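Local coordinates for protein phospholyase (Arthrobacter aurescens, PDB 5G4I) that uses pyridoxal phosphate as cofactor and acts as a phospholyase, probably on phosphoethanolamine, although it is homologous to class III transaminases, at residues Q354-V362 / G370-G378; P382-I391 / R403-L411. One frame throughout, in Å; residues are numbered along the deposited sequence.

Contact 1: Q354-V362 / G370-G378; sequences QRSGNVGSV and GIDIIESDG
A beta bulge marks the antiparallel hairpin of strands 359-365 and 368-373, where Val-359 pairs with Ile-373 and Val-362 with Ile-371. Between these pairs Gly-360 and Ser-361 face Asp-372, which makes the bulge. Gly-360 N donates to Asp-372 O at 2.9 Å. Ser-361 N turns to the same residue's side chain and meets Asp-372 OD2 at 2.7 Å, on the anti side of the carboxylate and 34° out of its plane. Asp-372 CG is anti to its own carbonyl carbon (chi1 -71°), which swings the carboxylate over the bulge. Its other oxygen, OD1, forms a salt bridge with Arg-363. The return bond from Asp-372 N to Ser-361 O is weak at 3.5 Å.

Past the strand ends, Asn-358 grips Ile-374 twice. Ile-374 N reaches Asn-358 O at 2.9 Å from above the carbonyl plane. Asn-358 ND2 meets Ile-374 O at 3.0 Å, in both the amide and the carbonyl planes. A water joins Asn-358 OD1 to Ser-376 OG.

On the face with Val-359, Val-359 CG1 lies 4.0 Å from Ile-371 CB, and the two side chains cross obliquely. Ile-371 CG2 also meets Val-362 CG2 at 4.1 Å.

The carboxylate thus takes up a backbone N-H at the bulge, and Arg-363 probably balances its charge. The in-plane ND2 hydrogen bond, with the water on OD1, holds the side-chain amide of Asn-358 in one orientation and extends the pairing into the loop.

Contact 2: P382-I391 / R403-L411; sequences PAPALTKILI and RVGPHDNVL
Thr-387, Ile-391 and Leu-411 form the tightly packed part of this contact, where helix 384-396 lies against strand 410-413. Leu-411 CD1 sits 3.7 Å from Ile-391 CG1 and 3.8 Å from Thr-387 CG2. In both pairs the side chains lie alongside, pointing opposite ways. With Thr-387 OG1 anti to the carbonyl carbon (chi1 -50°), the hydroxyl turns back to the start of the helix and donates to Ala-383 O at 2.9 Å. That oxygen also accepts Thr-387 N. The same hydroxyl rests 3.3 Å from Asn-409 CA. Asn-409 ND2 is held by Ile-373 O.

The stretched Arg-403 side chain passes across the flank of the helix. Ile-391 CD1 meets its CG at 3.6 Å, crossing at about a right angle. Farther out, Lys-388 CA lies over one face of the guanidinium. Arg-403 NH1 donates to Asp-408 O at 3.0 Å; the oxygen lies 22° out of the guanidinium plane. NH1 also comes within 3.1 Å of Pro-384 O.

The loose side is at the turn 405-408. Pro-382 and His-407 are both exposed and touch through their CB atoms at 3.8 Å. The proline CG approaches the imidazole obliquely.

Apolar groups close the inner part. Arg-403 packs on the helix, while its clear polar bonds, to Asp-408, stay within its own segment and hold the guanidinium in place. A salt bridge between Arg-403 NE and Asp-408 OD1 rests on charge alone, since the oxygen lies well out of the guanidinium plane. Lys-388 pairs instead with Glu-392.

Overall arrangement
The two contacts follow in series along the chain, contact 1 closing before contact 2 opens, with centres about 11 Å apart. Both reach the same mixed sheet. Its order at this end is 399-404, 410-413, 368-373 and 359-365, the last being outermost within this chain. Strands 368-373 and 410-413 join the contacts directly: Ile-373 N lies 2.8 Å from Asn-409 O, and Ile-371 O 2.9 Å from Leu-411 N, both probable hydrogen bonds. Helix 384-396 packs on this sheet, with Thr-387 OG1 3.3 Å from Ile-373 CB. Together they place helix 384-396 on the face of the sheet carrying Ile-373 and Leu-411, in the C-terminal part of the class III aminotransferase fold.

Contact 1: Q354-V362 / G370-G378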
ATOM      1  N   GLN A 354       0.794 -38.262  20.193  1.00 27.52           N
ATOM      2  CA  GLN A 354       0.672 -39.689  20.603  1.00 28.88           C
ATOM      3  C   GLN A 354      -0.068 -39.830  21.914  1.00 29.67           C
ATOM      4  O   GLN A 354      -0.874 -40.719  22.016  1.00 32.75           O
ATOM      5  CB  GLN A 354       2.030 -40.402  20.687  1.00 31.03           C
ATOM      6  CG  GLN A 354       2.569 -40.875  19.347  1.00 37.85           C
ATOM      7  N   ARG A 355       0.176 -38.980  22.873  1.00 26.78           N
ATOM      8  CA  ARG A 355      -0.442 -39.012  24.169  1.00 30.79           C
ATOM      9  C   ARG A 355      -1.818 -38.353  24.345  1.00 34.25           C
ATOM     10  O   ARG A 355      -2.518 -38.662  25.324  1.00 34.18           O
ATOM     11  CB  ARG A 355       0.447 -38.300  25.177  1.00 34.76           C
ATOM     12  CG  ARG A 355       1.828 -38.865  25.372  1.00 38.27           C
ATOM     13  CD  ARG A 355       2.682 -37.742  25.945  1.00 38.80           C
ATOM     14  NE  ARG A 355       4.099 -38.082  25.893  1.00 40.32           N
ATOM     15  CZ  ARG A 355       5.089 -37.222  26.192  1.00 42.96           C
ATOM     16  NH1 ARG A 355       4.877 -35.910  26.506  1.00 43.53           N
ATOM     17  NH2 ARG A 355       6.308 -37.678  26.148  1.00 47.31           N
ATOM     18  N   SER A 356      -2.224 -37.404  23.500  1.00 27.39           N
ATOM     19  CA  SER A 356      -3.516 -36.689  23.723  1.00 25.94           C
ATOM     20  C   SER A 356      -4.549 -37.159  22.749  1.00 25.88           C
ATOM     21  O   SER A 356      -4.387 -37.074  21.517  1.00 21.74           O
ATOM     22  CB  SER A 356      -3.361 -35.148  23.659  1.00 27.41           C
ATOM     23  OG  SER A 356      -4.619 -34.466  23.803  1.00 24.02           O
ATOM     24  N   GLY A 357      -5.705 -37.640  23.280  1.00 24.10           N
ATOM     25  CA  GLY A 357      -6.818 -37.944  22.409  1.00 24.65           C
ATOM     26  C   GLY A 357      -7.506 -36.700  21.811  1.00 20.28           C
ATOM     27  O   GLY A 357      -8.399 -36.878  20.901  1.00 24.02           O
ATOM     28  N   ASN A 358      -7.131 -35.450  22.256  1.00 21.06           N
ATOM     29  CA  ASN A 358      -7.633 -34.234  21.629  1.00 18.06           C
ATOM     30  C   ASN A 358      -6.668 -33.659  20.514  1.00 18.67           C
ATOM     31  O   ASN A 358      -6.966 -32.611  19.980  1.00 20.38           O
ATOM     32  CB  ASN A 358      -7.949 -33.141  22.625  1.00 21.09           C
ATOM     33  CG  ASN A 358      -9.071 -33.535  23.583  1.00 22.57           C
ATOM     34  OD1 ASN A 358      -8.815 -33.588  24.790  1.00 24.27           O
ATOM     35  ND2 ASN A 358     -10.298 -33.679  23.080  1.00 20.96           N
ATOM     36  N   VAL A 359      -5.612 -34.396  20.166  1.00 18.48           N
ATOM     37  CA  VAL A 359      -4.656 -33.947  19.096  1.00 19.89           C
ATOM     38  C   VAL A 359      -4.632 -34.894  17.937  1.00 20.03           C
ATOM     39  O   VAL A 359      -4.415 -36.095  18.137  1.00 23.58           O
ATOM     40  CB  VAL A 359      -3.284 -33.704  19.710  1.00 18.43           C
ATOM     41  CG1 VAL A 359      -2.233 -33.225  18.649  1.00 18.92           C
ATOM     42  CG2 VAL A 359      -3.320 -32.668  20.830  1.00 18.95           C
ATOM     43  N   GLY A 360      -4.715 -34.364  16.737  1.00 19.13           N
ATOM     44  CA  GLY A 360      -4.648 -35.125  15.484  1.00 20.01           C
ATOM     45  C   GLY A 360      -3.213 -35.116  14.930  1.00 21.46           C
ATOM     46  O   GLY A 360      -2.309 -35.662  15.552  1.00 26.49           O
ATOM     47  N   SER A 361      -2.952 -34.448  13.806  1.00 18.41           N
ATOM     48  CA  SER A 361      -1.634 -34.457  13.217  1.00 16.16           C
ATOM     49  C   SER A 361      -0.768 -33.218  13.633  1.00 15.69           C
ATOM     50  O   SER A 361      -1.316 -32.130  13.939  1.00 16.56           O
ATOM     51  CB  SER A 361      -1.728 -34.437  11.654  1.00 17.53           C
ATOM     52  OG  SER A 361      -2.508 -35.558  11.202  1.00 20.61           O
ATOM     53  N   VAL A 362       0.522 -33.413  13.568  1.00 14.64           N
ATOM     54  CA  VAL A 362       1.529 -32.350  13.729  1.00 14.97           C
ATOM     55  C   VAL A 362       1.817 -31.755  12.323  1.00 16.27           C
ATOM     56  O   VAL A 362       2.048 -32.506  11.391  1.00 17.91           O
ATOM     57  CB  VAL A 362       2.824 -32.926  14.335  1.00 16.07           C
ATOM     58  CG1 VAL A 362       3.885 -31.827  14.486  1.00 17.17           C
ATOM     59  CG2 VAL A 362       2.436 -33.454  15.716  1.00 19.44           C
ATOM     60  N   GLY A 370       1.874 -26.195  13.808  1.00 14.02           N
ATOM     61  CA  GLY A 370       0.505 -26.335  14.289  1.00 17.13           C
ATOM     62  C   GLY A 370       0.134 -27.782  14.607  1.00 15.43           C
ATOM     63  O   GLY A 370       0.819 -28.718  14.272  1.00 16.29           O
ATOM     64  N   ILE A 371      -1.000 -27.899  15.294  1.00 13.22           N
ATOM     65  CA  ILE A 371      -1.640 -29.230  15.558  1.00 14.95           C
ATOM     66  C   ILE A 371      -3.176 -29.077  15.391  1.00 14.78           C
ATOM     67  O   ILE A 371      -3.759 -28.093  15.841  1.00 15.92           O
ATOM     68  CB  ILE A 371      -1.301 -29.744  17.007  1.00 14.85           C
ATOM     69  CG1 ILE A 371      -1.486 -28.674  18.096  1.00 14.67           C
ATOM     70  CG2 ILE A 371       0.105 -30.342  16.997  1.00 17.60           C
ATOM     71  CD1 ILE A 371      -1.440 -29.225  19.546  1.00 15.69           C
ATOM     72  N   ASP A 372      -3.779 -29.893  15.021  1.00 18.73           N
ATOM     73  CA  ASP A 372      -5.224 -30.141  14.782  1.00 19.31           C
ATOM     74  C   ASP A 372      -5.849 -30.586  16.079  1.00 17.18           C
ATOM     75  O   ASP A 372      -5.297 -31.504  16.712  1.00 19.37           O
ATOM     76  CB  ASP A 372      -5.529 -31.485  14.082  1.00 27.14           C
ATOM     77  CG  ASP A 372      -5.194 -31.637  12.747  1.00 26.34           C
ATOM     78  OD1 ASP A 372      -4.926 -30.770  12.025  1.00 28.86           O
ATOM     79  OD2 ASP A 372      -4.651 -32.695  12.554  1.00 40.90           O
ATOM     80  N   ILE A 373      -6.853 -29.827  16.508  1.00 16.75           N
ATOM     81  CA  ILE A 373      -7.559 -30.139  17.805  1.00 17.60           C
ATOM     82  C   ILE A 373      -8.883 -30.862  17.439  1.00 18.03           C
ATOM     83  O   ILE A 373      -9.682 -30.378  16.600  1.00 18.16           O
ATOM     84  CB  ILE A 373      -7.793 -28.868  18.584  1.00 16.91           C
ATOM     85  CG1 ILE A 373      -6.473 -28.103  18.890  1.00 16.98           C
ATOM     86  CG2 ILE A 373      -8.536 -29.079  19.934  1.00 18.01           C
ATOM     87  CD1 ILE A 373      -5.357 -28.920  19.537  1.00 16.28           C
ATOM     88  N   ILE A 374      -9.059 -32.059  18.066  1.00 18.84           N
ATOM     89  CA  ILE A 374     -10.160 -33.004  17.744  1.00 21.43           C
ATOM     90  C   ILE A 374     -10.877 -33.482  19.010  1.00 21.94           C
ATOM     91  O   ILE A 374     -10.401 -33.325  20.135  1.00 20.58           O
ATOM     92  CB  ILE A 374      -9.635 -34.179  16.944  1.00 21.07           C
ATOM     93  CG1 ILE A 374      -8.602 -34.957  17.743  1.00 22.24           C
ATOM     94  CG2 ILE A 374      -9.137 -33.700  15.556  1.00 22.65           C
ATOM     95  CD1 ILE A 374      -8.192 -36.282  17.105  1.00 24.43           C
ATOM     96  N   GLU A 375     -12.111 -33.978  18.798  1.00 23.74           N
ATOM     97  CA  GLU A 375     -12.842 -34.653  19.902  1.00 24.73           C
ATOM     98  C   GLU A 375     -12.116 -35.934  20.224  1.00 25.26           C
ATOM     99  O   GLU A 375     -11.523 -36.539  19.328  1.00 26.01           O
ATOM    100  CB  GLU A 375     -14.325 -34.925  19.477  1.00 24.96           C
ATOM    101  CG  GLU A 375     -15.169 -33.729  19.079  1.00 26.08           C
ATOM    102  CD  GLU A 375     -15.433 -32.717  20.161  1.00 30.53           C
ATOM    103  OE1 GLU A 375     -15.111 -32.887  21.380  1.00 33.01           O
ATOM    104  OE2 GLU A 375     -15.912 -31.641  19.795  1.00 28.44           O
ATOM    105  N   SER A 376     -12.216 -36.344  21.514  1.00 25.99           N
ATOM    106  CA  SER A 376     -11.546 -37.547  21.967  1.00 29.12           C
ATOM    107  C   SER A 376     -12.570 -38.663  22.179  1.00 37.46           C
ATOM    108  O   SER A 376     -12.279 -39.596  22.898  1.00 38.69           O
ATOM    109  CB  SER A 376     -10.821 -37.299  23.272  1.00 26.78           C
ATOM    110  OG  SER A 376     -11.726 -36.807  24.231  1.00 28.19           O
ATOM    111  N   ASP A 377     -13.707 -38.585  21.486  1.00 36.54           N
ATOM    112  CA  ASP A 377     -14.836 -39.562  21.644  1.00 42.00           C
ATOM    113  C   ASP A 377     -14.765 -40.710  20.640  1.00 40.45           C
ATOM    114  O   ASP A 377     -15.655 -41.548  20.639  1.00 46.43           O
ATOM    115  CB  ASP A 377     -16.195 -38.840  21.580  1.00 39.15           C
ATOM    116  CG  ASP A 377     -16.461 -38.181  20.231  1.00 41.27           C
ATOM    117  OD1 ASP A 377     -15.627 -38.302  19.299  1.00 41.24           O
ATOM    118  OD2 ASP A 377     -17.530 -37.565  20.110  1.00 42.10           O
ATOM    119  N   GLY A 378     -13.692 -40.807  19.857  1.00 40.29           N
ATOM    120  CA  GLY A 378     -13.569 -41.797  18.798  1.00 36.49           C
ATOM    121  C   GLY A 378     -13.953 -41.255  17.433  1.00 40.59           C
ATOM    122  O   GLY A 378     -13.519 -41.814  16.458  1.00 42.07           O
TER
HETATM  123  O   HOH W   1     -10.224 -35.298  26.687  1.00 39.92           O

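Contact 2: P382-I391 / R403-L411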
ATOM      1  N   PRO A 382     -13.265 -32.440  14.048  1.00 25.53           N
ATOM      2  CA  PRO A 382     -12.727 -31.110  14.425  1.00 22.97           C
ATOM      3  C   PRO A 382     -13.402 -30.541  15.619  1.00 24.07           C
ATOM      4  O   PRO A 382     -14.648 -30.658  15.759  1.00 24.31           O
ATOM      5  CB  PRO A 382     -12.995 -30.256  13.187  1.00 25.06           C
ATOM      6  CG  PRO A 382     -12.849 -31.268  12.071  1.00 29.00           C
ATOM      7  CD  PRO A 382     -13.474 -32.546  12.587  1.00 29.15           C
ATOM      8  N   ALA A 383     -12.637 -29.956  16.540  1.00 19.17           N
ATOM      9  CA  ALA A 383     -13.153 -29.373  17.746  1.00 19.48           C
ATOM     10  C   ALA A 383     -12.833 -27.881  17.929  1.00 19.78           C
ATOM     11  O   ALA A 383     -12.022 -27.503  18.764  1.00 18.88           O
ATOM     12  CB  ALA A 383     -12.648 -30.179  18.916  1.00 20.17           C
ATOM     13  N   PRO A 384     -13.552 -27.023  17.193  1.00 19.52           N
ATOM     14  CA  PRO A 384     -13.331 -25.594  17.298  1.00 18.72           C
ATOM     15  C   PRO A 384     -13.554 -25.034  18.669  1.00 19.98           C
ATOM     16  O   PRO A 384     -12.821 -24.157  19.127  1.00 19.52           O
ATOM     17  CB  PRO A 384     -14.231 -24.994  16.213  1.00 22.25           C
ATOM     18  CG  PRO A 384     -15.241 -26.074  15.886  1.00 21.15           C
ATOM     19  CD  PRO A 384     -14.490 -27.352  16.070  1.00 23.14           C
ATOM     20  N   ALA A 385     -14.597 -25.505  19.391  1.00 18.40           N
ATOM     21  CA  ALA A 385     -14.800 -24.914  20.700  1.00 18.45           C
ATOM     22  C   ALA A 385     -13.644 -25.232  21.717  1.00 16.24           C
ATOM     23  O   ALA A 385     -13.317 -24.393  22.522  1.00 18.65           O
ATOM     24  CB  ALA A 385     -16.156 -25.409  21.341  1.00 20.13           C
ATOM     25  N   LEU A 386     -13.084 -26.461  21.627  1.00 18.86           N
ATOM     26  CA  LEU A 386     -11.942 -26.856  22.475  1.00 17.96           C
ATOM     27  C   LEU A 386     -10.671 -25.998  22.063  1.00 15.56           C
ATOM     28  O   LEU A 386      -9.870 -25.581  22.925  1.00 16.05           O
ATOM     29  CB  LEU A 386     -11.591 -28.323  22.359  1.00 19.43           C
ATOM     30  CG  LEU A 386     -12.653 -29.385  22.831  1.00 20.05           C
ATOM     31  CD1 LEU A 386     -12.192 -30.789  22.806  1.00 22.64           C
ATOM     32  CD2 LEU A 386     -13.151 -28.978  24.199  1.00 22.54           C
ATOM     33  N   THR A 387     -10.578 -25.727  20.779  1.00 15.33           N
ATOM     34  CA  THR A 387      -9.453 -24.858  20.276  1.00 14.54           C
ATOM     35  C   THR A 387      -9.514 -23.490  20.899  1.00 16.92           C
ATOM     36  O   THR A 387      -8.508 -22.939  21.338  1.00 17.04           O
ATOM     37  CB  THR A 387      -9.472 -24.796  18.683  1.00 14.82           C
ATOM     38  OG1 THR A 387      -9.561 -26.090  18.135  1.00 16.65           O
ATOM     39  CG2 THR A 387      -8.186 -24.169  18.132  1.00 16.53           C
ATOM     40  N   LYS A 388     -10.718 -22.864  20.972  1.00 16.17           N
ATOM     41  CA  LYS A 388     -10.883 -21.562  21.583  1.00 17.58           C
ATOM     42  C   LYS A 388     -10.514 -21.561  23.073  1.00 16.71           C
ATOM     43  O   LYS A 388      -9.904 -20.646  23.627  1.00 16.29           O
ATOM     44  CB  LYS A 388     -12.334 -21.043  21.337  1.00 20.42           C
ATOM     45  CG  LYS A 388     -12.628 -19.765  22.004  1.00 26.05           C
ATOM     46  CD  LYS A 388     -11.918 -18.614  21.429  1.00 32.74           C
ATOM     47  CE  LYS A 388     -12.536 -17.274  21.943  1.00 35.26           C
ATOM     48  NZ  LYS A 388     -11.553 -16.226  21.694  1.00 37.88           N
ATOM     49  N   ILE A 389     -10.983 -22.626  23.758  1.00 16.36           N
ATOM     50  CA  ILE A 389     -10.630 -22.843  25.206  1.00 16.92           C
ATOM     51  C   ILE A 389      -9.092 -22.813  25.409  1.00 16.25           C
ATOM     52  O   ILE A 389      -8.569 -22.104  26.305  1.00 16.78           O
ATOM     53  CB  ILE A 389     -11.257 -24.176  25.761  1.00 20.82           C
ATOM     54  CG1 ILE A 389     -12.772 -24.002  25.907  1.00 21.72           C
ATOM     55  CG2 ILE A 389     -10.601 -24.563  27.052  1.00 21.05           C
ATOM     56  CD1 ILE A 389     -13.538 -25.284  26.261  1.00 26.32           C
ATOM     57  N   LEU A 390      -8.403 -23.560  24.540  1.00 16.18           N
ATOM     58  CA  LEU A 390      -6.920 -23.604  24.619  1.00 15.98           C
ATOM     59  C   LEU A 390      -6.247 -22.220  24.367  1.00 15.61           C
ATOM     60  O   LEU A 390      -5.292 -21.837  25.066  1.00 15.08           O
ATOM     61  CB  LEU A 390      -6.371 -24.607  23.666  1.00 16.10           C
ATOM     62  CG  LEU A 390      -6.681 -26.119  23.921  1.00 17.30           C
ATOM     63  CD1 LEU A 390      -6.368 -26.996  22.719  1.00 17.30           C
ATOM     64  CD2 LEU A 390      -5.880 -26.638  25.120  1.00 18.71           C
ATOM     65  N   ILE A 391      -6.752 -21.519  23.360  1.00 14.03           N
ATOM     66  CA  ILE A 391      -6.181 -20.166  23.089  1.00 14.06           C
ATOM     67  C   ILE A 391      -6.358 -19.176  24.265  1.00 15.80           C
ATOM     68  O   ILE A 391      -5.421 -18.484  24.664  1.00 14.89           O
ATOM     69  CB  ILE A 391      -6.807 -19.609  21.770  1.00 15.20           C
ATOM     70  CG1 ILE A 391      -6.308 -20.412  20.604  1.00 16.12           C
ATOM     71  CG2 ILE A 391      -6.532 -18.118  21.581  1.00 17.63           C
ATOM     72  CD1 ILE A 391      -7.130 -20.216  19.311  1.00 18.91           C
ATOM     73  N   ARG A 403      -5.289 -19.526  15.912  1.00 16.69           N
ATOM     74  CA  ARG A 403      -5.718 -20.698  15.113  1.00 16.63           C
ATOM     75  C   ARG A 403      -5.984 -20.381  13.654  1.00 15.44           C
ATOM     76  O   ARG A 403      -6.143 -19.169  13.305  1.00 18.85           O
ATOM     77  CB  ARG A 403      -6.979 -21.341  15.703  1.00 19.28           C
ATOM     78  CG  ARG A 403      -8.126 -20.367  15.837  1.00 19.53           C
ATOM     79  CD  ARG A 403      -9.451 -21.057  16.251  1.00 24.10           C
ATOM     80  NE  ARG A 403     -10.483 -20.091  16.674  1.00 24.88           N
ATOM     81  CZ  ARG A 403     -11.677 -20.465  17.190  1.00 29.42           C
ATOM     82  NH1 ARG A 403     -12.039 -21.786  17.285  1.00 24.33           N
ATOM     83  NH2 ARG A 403     -12.522 -19.533  17.629  1.00 29.62           N
ATOM     84  N   VAL A 404      -6.022 -21.414  12.839  1.00 17.80           N
ATOM     85  CA  VAL A 404      -6.281 -21.320  11.412  1.00 17.33           C
ATOM     86  C   VAL A 404      -7.137 -22.490  10.965  1.00 18.21           C
ATOM     87  O   VAL A 404      -7.316 -23.475  11.690  1.00 15.69           O
ATOM     88  CB  VAL A 404      -4.958 -21.330  10.532  1.00 19.80           C
ATOM     89  CG1 VAL A 404      -4.290 -20.014  10.559  1.00 22.23           C
ATOM     90  CG2 VAL A 404      -4.010 -22.427  10.821  1.00 18.19           C
ATOM     91  N   GLY A 405      -7.529 -22.476   9.683  1.00 18.16           N
ATOM     92  CA  GLY A 405      -8.149 -23.586   8.989  1.00 17.91           C
ATOM     93  C   GLY A 405      -9.672 -23.429   8.771  1.00 16.08           C
ATOM     94  O   GLY A 405     -10.323 -22.744   9.576  1.00 18.66           O
ATOM     95  N   PRO A 406     -10.200 -24.187   7.790  1.00 17.39           N
ATOM     96  CA  PRO A 406     -11.627 -24.099   7.475  1.00 19.04           C
ATOM     97  C   PRO A 406     -12.563 -24.622   8.577  1.00 20.98           C
ATOM     98  O   PRO A 406     -13.756 -24.178   8.664  1.00 22.28           O
ATOM     99  CB  PRO A 406     -11.728 -24.932   6.221  1.00 19.91           C
ATOM    100  CG  PRO A 406     -10.585 -25.849   6.220  1.00 21.35           C
ATOM    101  CD  PRO A 406      -9.488 -25.048   6.854  1.00 17.86           C
ATOM    102  N   HIS A 407     -12.056 -25.455   9.473  1.00 17.62           N
ATOM    103  CA  HIS A 407     -12.843 -25.892  10.623  1.00 20.66           C
ATOM    104  C   HIS A 407     -12.438 -25.214  11.916  1.00 20.37           C
ATOM    105  O   HIS A 407     -12.857 -25.607  13.016  1.00 21.05           O
ATOM    106  CB  HIS A 407     -12.778 -27.399  10.743  1.00 25.93           C
ATOM    107  CG  HIS A 407     -13.082 -28.133   9.466  1.00 28.63           C
ATOM    108  ND1 HIS A 407     -14.329 -28.085   8.866  1.00 37.55           N
ATOM    109  CD2 HIS A 407     -12.306 -28.894   8.662  1.00 31.59           C
ATOM    110  CE1 HIS A 407     -14.297 -28.793   7.750  1.00 37.03           C
ATOM    111  NE2 HIS A 407     -13.086 -29.293   7.605  1.00 36.12           N
ATOM    112  N   ASP A 408     -11.583 -24.167  11.862  1.00 18.59           N
ATOM    113  CA  ASP A 408     -11.250 -23.343  13.002  1.00 19.27           C
ATOM    114  C   ASP A 408     -10.651 -24.148  14.178  1.00 16.14           C
ATOM    115  O   ASP A 408     -10.851 -23.788  15.370  1.00 18.78           O
ATOM    116  CB  ASP A 408     -12.502 -22.546  13.456  1.00 24.38           C
ATOM    117  CG  ASP A 408     -12.294 -21.087  13.471  1.00 34.97           C
ATOM    118  OD1 ASP A 408     -11.146 -20.571  13.285  1.00 30.48           O
ATOM    119  OD2 ASP A 408     -13.313 -20.435  13.685  1.00 46.84           O
ATOM    120  N   ASN A 409      -9.845 -25.146  13.840  1.00 15.72           N
ATOM    121  CA  ASN A 409      -9.302 -26.082  14.840  1.00 16.42           C
ATOM    122  C   ASN A 409      -7.817 -26.391  14.757  1.00 16.32           C
ATOM    123  O   ASN A 409      -7.365 -27.366  15.353  1.00 16.25           O
ATOM    124  CB  ASN A 409     -10.101 -27.392  14.803  1.00 17.05           C
ATOM    125  CG  ASN A 409      -9.766 -28.229  13.601  1.00 16.80           C
ATOM    126  OD1 ASN A 409      -9.789 -27.704  12.474  1.00 22.08           O
ATOM    127  ND2 ASN A 409      -9.474 -29.474  13.762  1.00 19.05           N
ATOM    128  N   VAL A 410      -7.049 -25.625  13.936  1.00 15.47           N
ATOM    129  CA  VAL A 410      -5.589 -25.856  13.881  1.00 14.32           C
ATOM    130  C   VAL A 410      -4.905 -24.781  14.708  1.00 15.23           C
ATOM    131  O   VAL A 410      -4.954 -23.601  14.395  1.00 15.77           O
ATOM    132  CB  VAL A 410      -5.067 -25.899  12.451  1.00 14.87           C
ATOM    133  CG1 VAL A 410      -3.554 -26.126  12.450  1.00 17.04           C
ATOM    134  CG2 VAL A 410      -5.794 -26.920  11.599  1.00 17.69           C
ATOM    135  N   LEU A 411      -4.334 -25.216  15.842  1.00 15.83           N
ATOM    136  CA  LEU A 411      -3.653 -24.308  16.763  1.00 19.57           C
ATOM    137  C   LEU A 411      -2.344 -23.900  16.125  1.00 25.79           C
ATOM    138  O   LEU A 411      -1.662 -24.786  15.606  1.00 30.18           O
ATOM    139  CB  LEU A 411      -3.549 -25.107  18.141  1.00 21.55           C
ATOM    140  CG  LEU A 411      -3.457 -24.384  19.390  1.00 26.82           C
ATOM    141  CD1 LEU A 411      -4.747 -23.633  19.716  1.00 24.77           C
ATOM    142  CD2 LEU A 411      -3.131 -25.339  20.483  1.00 24.28           C
TER